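Local coordinates for protein 1-deoxy-D-xylulose 5-phosphate reductoisomerase (Zymomonas mobilis, PDB 1R0K) that catalyses the NADPH-dependent rearrangement and reduction of 1-deoxy-D-xylulose 5-phosphate to 2-C-methyl-D-erythritol 4-phosphate, using a divalent metal ion, at residues A155-C159 and F160-N164; E25-L28 and D29-Q32. All coordinates share one frame; numbering follows the deposited sequence.

Interaction 1: residues A155-C159 and F160-N164; sequences AIFQC and FPHHN
His162 lies over one face of the Phe157 ring, with CE1 3.2 Å above the plane and over its centre. The rings meet obliquely, their planes 39° apart. Phe157 reaches this place because its CG stands anti to the backbone N (chi1 -172°), which brings the ring nearer to the following loop although its CB points away from it. His162 approaches with CG beside its own backbone N (chi1 -50°), bringing NE2 to 2.9 Å from Phe157 O; that oxygen sits at the imidazole edge, near its plane. Phe160 O lies over the centre of one imidazole face, on the opposite side from the Phe157 ring.

Just beyond Cys159, Phe160 N gives a weak bond of 3.3 Å to Phe157 O. The buried Phe160 ring leads away from the helix segment, with Ile156 CG2 4.4 Å from its CD1, and Pro161 CD lies over one face, toward the rim. Beyond the pair, Phe160 meets Phe229 and strand 168-175, whereas Phe157 reaches His272. From Pro161 the chain enters a type II turn ending at Asn164.

A flat, polar imidazole suits the turn, since it can cover an aromatic face while its nitrogen edge stays near the Phe157 carbonyl; Phe160 adds an apolar contact with strand 168-175.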
ATOM      1  N   ALA B 155      -5.029  -6.134  -5.821  1.00  7.59           N
ATOM      2  CA  ALA B 155      -3.911  -5.422  -5.210  1.00  9.53           C
ATOM      3  C   ALA B 155      -3.925  -3.977  -5.698  1.00  9.77           C
ATOM      4  O   ALA B 155      -3.731  -3.041  -4.919  1.00  8.12           O
ATOM      5  CB  ALA B 155      -2.593  -6.092  -5.595  1.00 11.71           C
ATOM      6  N   ILE B 156      -4.141  -3.799  -6.998  1.00  9.88           N
ATOM      7  CA  ILE B 156      -4.191  -2.454  -7.563  1.00 10.17           C
ATOM      8  C   ILE B 156      -5.362  -1.702  -6.946  1.00 10.10           C
ATOM      9  O   ILE B 156      -5.225  -0.560  -6.506  1.00 11.09           O
ATOM     10  CB  ILE B 156      -4.355  -2.493  -9.086  1.00  9.70           C
ATOM     11  CG1 ILE B 156      -3.109  -3.136  -9.714  1.00 10.42           C
ATOM     12  CG2 ILE B 156      -4.562  -1.073  -9.625  1.00  9.91           C
ATOM     13  CD1 ILE B 156      -3.238  -3.437 -11.196  1.00  8.50           C
ATOM     14  N   PHE B 157      -6.513  -2.361  -6.898  1.00 10.42           N
ATOM     15  CA  PHE B 157      -7.702  -1.755  -6.328  1.00 10.78           C
ATOM     16  C   PHE B 157      -7.480  -1.252  -4.888  1.00 10.92           C
ATOM     17  O   PHE B 157      -7.930  -0.155  -4.530  1.00  9.50           O
ATOM     18  CB  PHE B 157      -8.851  -2.761  -6.372  1.00  9.91           C
ATOM     19  CG  PHE B 157     -10.163  -2.178  -5.978  1.00 11.71           C
ATOM     20  CD1 PHE B 157     -10.485  -2.004  -4.637  1.00 10.93           C
ATOM     21  CD2 PHE B 157     -11.072  -1.776  -6.948  1.00  9.95           C
ATOM     22  CE1 PHE B 157     -11.694  -1.437  -4.272  1.00 11.44           C
ATOM     23  CE2 PHE B 157     -12.284  -1.208  -6.590  1.00  9.86           C
ATOM     24  CZ  PHE B 157     -12.595  -1.039  -5.251  1.00 11.12           C
ATOM     25  N   GLN B 158      -6.787  -2.041  -4.069  1.00  8.97           N
ATOM     26  CA  GLN B 158      -6.528  -1.659  -2.679  1.00 10.07           C
ATOM     27  C   GLN B 158      -5.544  -0.494  -2.540  1.00  9.91           C
ATOM     28  O   GLN B 158      -5.452   0.117  -1.485  1.00  9.02           O
ATOM     29  CB  GLN B 158      -6.003  -2.858  -1.876  1.00 10.84           C
ATOM     30  CG  GLN B 158      -7.040  -3.965  -1.663  1.00 10.88           C
ATOM     31  CD  GLN B 158      -6.596  -5.011  -0.655  1.00 10.70           C
ATOM     32  OE1 GLN B 158      -6.056  -4.680   0.402  1.00 11.27           O
ATOM     33  NE2 GLN B 158      -6.840  -6.284  -0.967  1.00  8.69           N
ATOM     34  N   CYS B 159      -4.816  -0.194  -3.610  1.00 10.75           N
ATOM     35  CA  CYS B 159      -3.834   0.888  -3.606  1.00 11.81           C
ATOM     36  C   CYS B 159      -4.225   2.039  -4.537  1.00 11.08           C
ATOM     37  O   CYS B 159      -3.474   3.003  -4.674  1.00 12.68           O
ATOM     38  CB  CYS B 159      -2.471   0.359  -4.064  1.00 11.17           C
ATOM     39  SG  CYS B 159      -1.812  -1.019  -3.101  1.00 14.33           S
ATOM     40  N   PHE B 160      -5.394   1.932  -5.160  1.00 13.75           N
ATOM     41  CA  PHE B 160      -5.890   2.910  -6.136  1.00 13.12           C
ATOM     42  C   PHE B 160      -6.732   4.055  -5.572  1.00 14.45           C
ATOM     43  O   PHE B 160      -7.573   3.853  -4.702  1.00 15.75           O
ATOM     44  CB  PHE B 160      -6.712   2.163  -7.199  1.00 15.16           C
ATOM     45  CG  PHE B 160      -7.002   2.967  -8.437  1.00 13.66           C
ATOM     46  CD1 PHE B 160      -6.062   3.054  -9.460  1.00 14.65           C
ATOM     47  CD2 PHE B 160      -8.217   3.638  -8.583  1.00 15.40           C
ATOM     48  CE1 PHE B 160      -6.325   3.799 -10.618  1.00 14.81           C
ATOM     49  CE2 PHE B 160      -8.492   4.385  -9.735  1.00 15.29           C
ATOM     50  CZ  PHE B 160      -7.540   4.465 -10.757  1.00 12.68           C
ATOM     51  N   PRO B 161      -6.523   5.282  -6.076  1.00 14.26           N
ATOM     52  CA  PRO B 161      -7.305   6.422  -5.583  1.00 15.07           C
ATOM     53  C   PRO B 161      -8.652   6.473  -6.308  1.00 16.85           C
ATOM     54  O   PRO B 161      -8.802   7.160  -7.317  1.00 16.45           O
ATOM     55  CB  PRO B 161      -6.422   7.613  -5.929  1.00 14.76           C
ATOM     56  CG  PRO B 161      -5.843   7.198  -7.255  1.00 13.46           C
ATOM     57  CD  PRO B 161      -5.479   5.728  -7.017  1.00 14.64           C
ATOM     58  N   HIS B 162      -9.628   5.739  -5.793  1.00 18.68           N
ATOM     59  CA  HIS B 162     -10.955   5.704  -6.402  1.00 22.84           C
ATOM     60  C   HIS B 162     -11.572   7.104  -6.404  1.00 23.44           C
ATOM     61  O   HIS B 162     -11.484   7.825  -5.416  1.00 24.94           O
ATOM     62  CB  HIS B 162     -11.857   4.733  -5.629  1.00 25.06           C
ATOM     63  CG  HIS B 162     -11.236   3.388  -5.394  1.00 25.89           C
ATOM     64  ND1 HIS B 162     -10.875   2.544  -6.422  1.00 26.64           N
ATOM     65  CD2 HIS B 162     -10.881   2.758  -4.248  1.00 27.01           C
ATOM     66  CE1 HIS B 162     -10.320   1.455  -5.921  1.00 26.81           C
ATOM     67  NE2 HIS B 162     -10.311   1.560  -4.604  1.00 26.97           N
ATOM     68  N   HIS B 163     -12.184   7.488  -7.520  1.00 26.13           N
ATOM     69  CA  HIS B 163     -12.818   8.803  -7.639  1.00 26.51           C
ATOM     70  C   HIS B 163     -11.801   9.938  -7.804  1.00 25.52           C
ATOM     71  O   HIS B 163     -12.171  11.115  -7.833  1.00 23.53           O
ATOM     72  CB  HIS B 163     -13.704   9.073  -6.414  1.00 31.00           C
ATOM     73  CG  HIS B 163     -14.703   7.991  -6.144  1.00 32.71           C
ATOM     74  ND1 HIS B 163     -14.920   7.479  -4.882  1.00 35.49           N
ATOM     75  CD2 HIS B 163     -15.534   7.315  -6.971  1.00 35.19           C
ATOM     76  CE1 HIS B 163     -15.839   6.532  -4.945  1.00 35.42           C
ATOM     77  NE2 HIS B 163     -16.228   6.413  -6.201  1.00 35.78           N
ATOM     78  N   ASN B 164     -10.524   9.578  -7.900  1.00 22.97           N
ATOM     79  CA  ASN B 164      -9.452  10.555  -8.083  1.00 22.09           C
ATOM     80  C   ASN B 164      -8.362   9.965  -8.974  1.00 19.98           C
ATOM     81  O   ASN B 164      -7.182  10.025  -8.643  1.00 17.93           O
ATOM     82  CB  ASN B 164      -8.847  10.952  -6.732  1.00 26.00           C
ATOM     83  CG  ASN B 164      -9.723  11.922  -5.963  1.00 29.00           C
ATOM     84  OD1 ASN B 164     -10.047  13.004  -6.454  1.00 31.24           O
ATOM     85  ND2 ASN B 164     -10.106  11.540  -4.750  1.00 30.44           N
TER

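Interaction 2: residues E25-L28 and D29-Q32; sequences ERNL and DRYQ
Asn27 and Arg30 run side by side and point the same way, bridging the short turn between helix 15-25 and strand 31-38. Backbone bonds set the turn. Asn27 O accepts from two amides: Arg30 N at 2.8 Å, standing 55° out of the carbonyl plane, and Tyr31 N at 3.0 Å, nearly along the C=O axis. One carbonyl thus holds both the last loop residue and the first strand residue.

Among the polar side chains, Asn27 OD1 lies 2.9 Å from Arg30 NH1, the amide and guanidinium planes being 58° apart. The bend of the arginine chain at chi3 (49°) brings its end back alongside Asn27, while the same guanidinium gives a weak bond from NH2 to Tyr31 OH. Asn27 ND2 donates to Leu23 O of the preceding helix. A water joins the loop, donating to Asn27 OD1 at 2.8 Å and to Asp29 OD1 at 2.6 Å; a carboxylate is well suited to such a site on the exposed side of the turn.

The apolar contacts are made by Tyr31, whose CD1 is 3.7 Å from Asn27 CB, while Arg30 CB lies over one face of the ring, toward its rim. The buried tyrosine continues onto Val7 of strand 5-10 and Leu274 of helix 267-275. With an alanine in place of Arg30, the Tyr31 hydroxyl would probably lose a weak donor and Asn27 OD1 its cationic neighbour.

Arginine fits here because its CB lies over the tyrosine ring and its CD beside the asparagine, while its charged end lies next to Asn27 OD1 and makes a weak bond to Tyr31 OH; the positive charge is likely to polarise the side-chain carbonyl of Asn27 and, more distantly, to ease the Asp29 charge.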
ATOM      1  N   GLU B  25     -19.199 -19.461   4.802  1.00 14.92           N
ATOM      2  CA  GLU B  25     -19.611 -20.404   5.830  1.00 16.80           C
ATOM      3  C   GLU B  25     -19.072 -20.130   7.235  1.00 17.31           C
ATOM      4  O   GLU B  25     -19.608 -20.647   8.219  1.00 16.76           O
ATOM      5  CB  GLU B  25     -19.291 -21.820   5.366  1.00 17.17           C
ATOM      6  CG  GLU B  25     -20.236 -22.256   4.249  1.00 19.12           C
ATOM      7  CD  GLU B  25     -19.981 -23.663   3.772  1.00 22.24           C
ATOM      8  OE1 GLU B  25     -19.197 -23.839   2.811  1.00 22.10           O
ATOM      9  OE2 GLU B  25     -20.563 -24.591   4.370  1.00 23.44           O
ATOM     10  N   ARG B  26     -18.031 -19.306   7.329  1.00 16.65           N
ATOM     11  CA  ARG B  26     -17.463 -18.920   8.621  1.00 17.54           C
ATOM     12  C   ARG B  26     -18.257 -17.714   9.111  1.00 17.36           C
ATOM     13  O   ARG B  26     -18.005 -17.183  10.192  1.00 18.85           O
ATOM     14  CB  ARG B  26     -15.996 -18.500   8.471  1.00 16.98           C
ATOM     15  CG  ARG B  26     -15.067 -19.593   8.001  1.00 18.40           C
ATOM     16  CD  ARG B  26     -13.683 -19.043   7.678  1.00 18.23           C
ATOM     17  NE  ARG B  26     -12.805 -20.101   7.194  1.00 19.05           N
ATOM     18  CZ  ARG B  26     -12.252 -21.025   7.970  1.00 18.28           C
ATOM     19  NH1 ARG B  26     -12.477 -21.017   9.276  1.00 20.03           N
ATOM     20  NH2 ARG B  26     -11.496 -21.972   7.435  1.00 20.01           N
ATOM     21  N   ASN B  27     -19.223 -17.286   8.305  1.00 16.85           N
ATOM     22  CA  ASN B  27     -20.023 -16.115   8.638  1.00 16.77           C
ATOM     23  C   ASN B  27     -21.473 -16.235   8.186  1.00 16.95           C
ATOM     24  O   ASN B  27     -22.043 -15.288   7.643  1.00 17.69           O
ATOM     25  CB  ASN B  27     -19.385 -14.884   7.993  1.00 17.79           C
ATOM     26  CG  ASN B  27     -17.990 -14.611   8.516  1.00 20.68           C
ATOM     27  OD1 ASN B  27     -17.826 -14.078   9.613  1.00 21.66           O
ATOM     28  ND2 ASN B  27     -16.974 -14.989   7.741  1.00 18.91           N
ATOM     29  N   LEU B  28     -22.077 -17.393   8.414  1.00 17.91           N
ATOM     30  CA  LEU B  28     -23.456 -17.600   8.010  1.00 17.77           C
ATOM     31  C   LEU B  28     -24.418 -16.692   8.759  1.00 19.21           C
ATOM     32  O   LEU B  28     -25.575 -16.548   8.371  1.00 18.42           O
ATOM     33  CB  LEU B  28     -23.842 -19.069   8.193  1.00 17.79           C
ATOM     34  CG  LEU B  28     -23.158 -19.980   7.170  1.00 16.50           C
ATOM     35  CD1 LEU B  28     -23.503 -21.441   7.448  1.00 15.10           C
ATOM     36  CD2 LEU B  28     -23.598 -19.567   5.767  1.00 12.80           C
ATOM     37  N   ASP B  29     -23.942 -16.072   9.832  1.00 20.85           N
ATOM     38  CA  ASP B  29     -24.793 -15.163  10.591  1.00 22.82           C
ATOM     39  C   ASP B  29     -24.770 -13.790   9.918  1.00 22.62           C
ATOM     40  O   ASP B  29     -25.590 -12.922  10.221  1.00 22.35           O
ATOM     41  CB  ASP B  29     -24.300 -15.045  12.038  1.00 24.87           C
ATOM     42  CG  ASP B  29     -22.911 -14.444  12.138  1.00 26.37           C
ATOM     43  OD1 ASP B  29     -21.980 -14.969  11.491  1.00 28.68           O
ATOM     44  OD2 ASP B  29     -22.750 -13.447  12.874  1.00 32.05           O
ATOM     45  N   ARG B  30     -23.830 -13.609   8.993  1.00 22.00           N
ATOM     46  CA  ARG B  30     -23.678 -12.343   8.274  1.00 21.85           C
ATOM     47  C   ARG B  30     -24.141 -12.441   6.820  1.00 20.88           C
ATOM     48  O   ARG B  30     -24.525 -11.441   6.212  1.00 18.61           O
ATOM     49  CB  ARG B  30     -22.209 -11.902   8.300  1.00 24.78           C
ATOM     50  CG  ARG B  30     -21.711 -11.398   9.653  1.00 30.49           C
ATOM     51  CD  ARG B  30     -20.182 -11.351   9.709  1.00 32.06           C
ATOM     52  NE  ARG B  30     -19.597 -10.686   8.546  1.00 35.29           N
ATOM     53  CZ  ARG B  30     -18.293 -10.658   8.268  1.00 37.00           C
ATOM     54  NH1 ARG B  30     -17.421 -11.260   9.071  1.00 34.45           N
ATOM     55  NH2 ARG B  30     -17.860 -10.037   7.176  1.00 34.48           N
ATOM     56  N   TYR B  31     -24.108 -13.651   6.271  1.00 20.22           N
ATOM     57  CA  TYR B  31     -24.490 -13.866   4.884  1.00 19.40           C
ATOM     58  C   TYR B  31     -25.566 -14.911   4.656  1.00 19.49           C
ATOM     59  O   TYR B  31     -25.561 -15.973   5.275  1.00 20.78           O
ATOM     60  CB  TYR B  31     -23.258 -14.255   4.066  1.00 18.97           C
ATOM     61  CG  TYR B  31     -22.136 -13.257   4.175  1.00 21.04           C
ATOM     62  CD1 TYR B  31     -20.966 -13.568   4.864  1.00 20.10           C
ATOM     63  CD2 TYR B  31     -22.258 -11.986   3.617  1.00 18.52           C
ATOM     64  CE1 TYR B  31     -19.943 -12.637   5.001  1.00 20.70           C
ATOM     65  CE2 TYR B  31     -21.239 -11.046   3.747  1.00 21.10           C
ATOM     66  CZ  TYR B  31     -20.085 -11.377   4.440  1.00 20.29           C
ATOM     67  OH  TYR B  31     -19.081 -10.444   4.578  1.00 20.63           O
ATOM     68  N   GLN B  32     -26.472 -14.599   3.735  1.00 19.13           N
ATOM     69  CA  GLN B  32     -27.561 -15.490   3.356  1.00 19.76           C
ATOM     70  C   GLN B  32     -27.363 -15.873   1.891  1.00 18.49           C
ATOM     71  O   GLN B  32     -27.438 -15.029   0.999  1.00 16.90           O
ATOM     72  CB  GLN B  32     -28.907 -14.788   3.534  1.00 22.81           C
ATOM     73  CG  GLN B  32     -30.041 -15.439   2.759  1.00 29.84           C
ATOM     74  CD  GLN B  32     -31.399 -14.889   3.143  1.00 33.17           C
ATOM     75  OE1 GLN B  32     -31.595 -13.672   3.219  1.00 34.18           O
ATOM     76  NE2 GLN B  32     -32.351 -15.785   3.383  1.00 36.64           N
TER
HETATM   77  O   HOH W   1     -19.680 -13.746  11.659  1.00 34.42           O

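In the fold
Both interactions lie where a helix gives way to a loop before a strand, yet they hold different elements. Interaction 2 is a surface contact in the Rossmann-like nucleotide-binding region, leading from helix 15-25 into strand 31-38 of the seven-stranded parallel sheet, away from the annotated sites. Interaction 1 is partly buried: it carries the chain from helix 151-159 into the loop, packed on the mixed four-stranded sheet, and Ile156 lies near Glu152, a predicted metal ligand. Their chemistry follows: aromatic and apolar packing with one weak backbone bond across the junction in interaction 1, firm amide bonds, an arginine and a bridging water in interaction 2. The centres are 28 Å apart and the contacts do not touch.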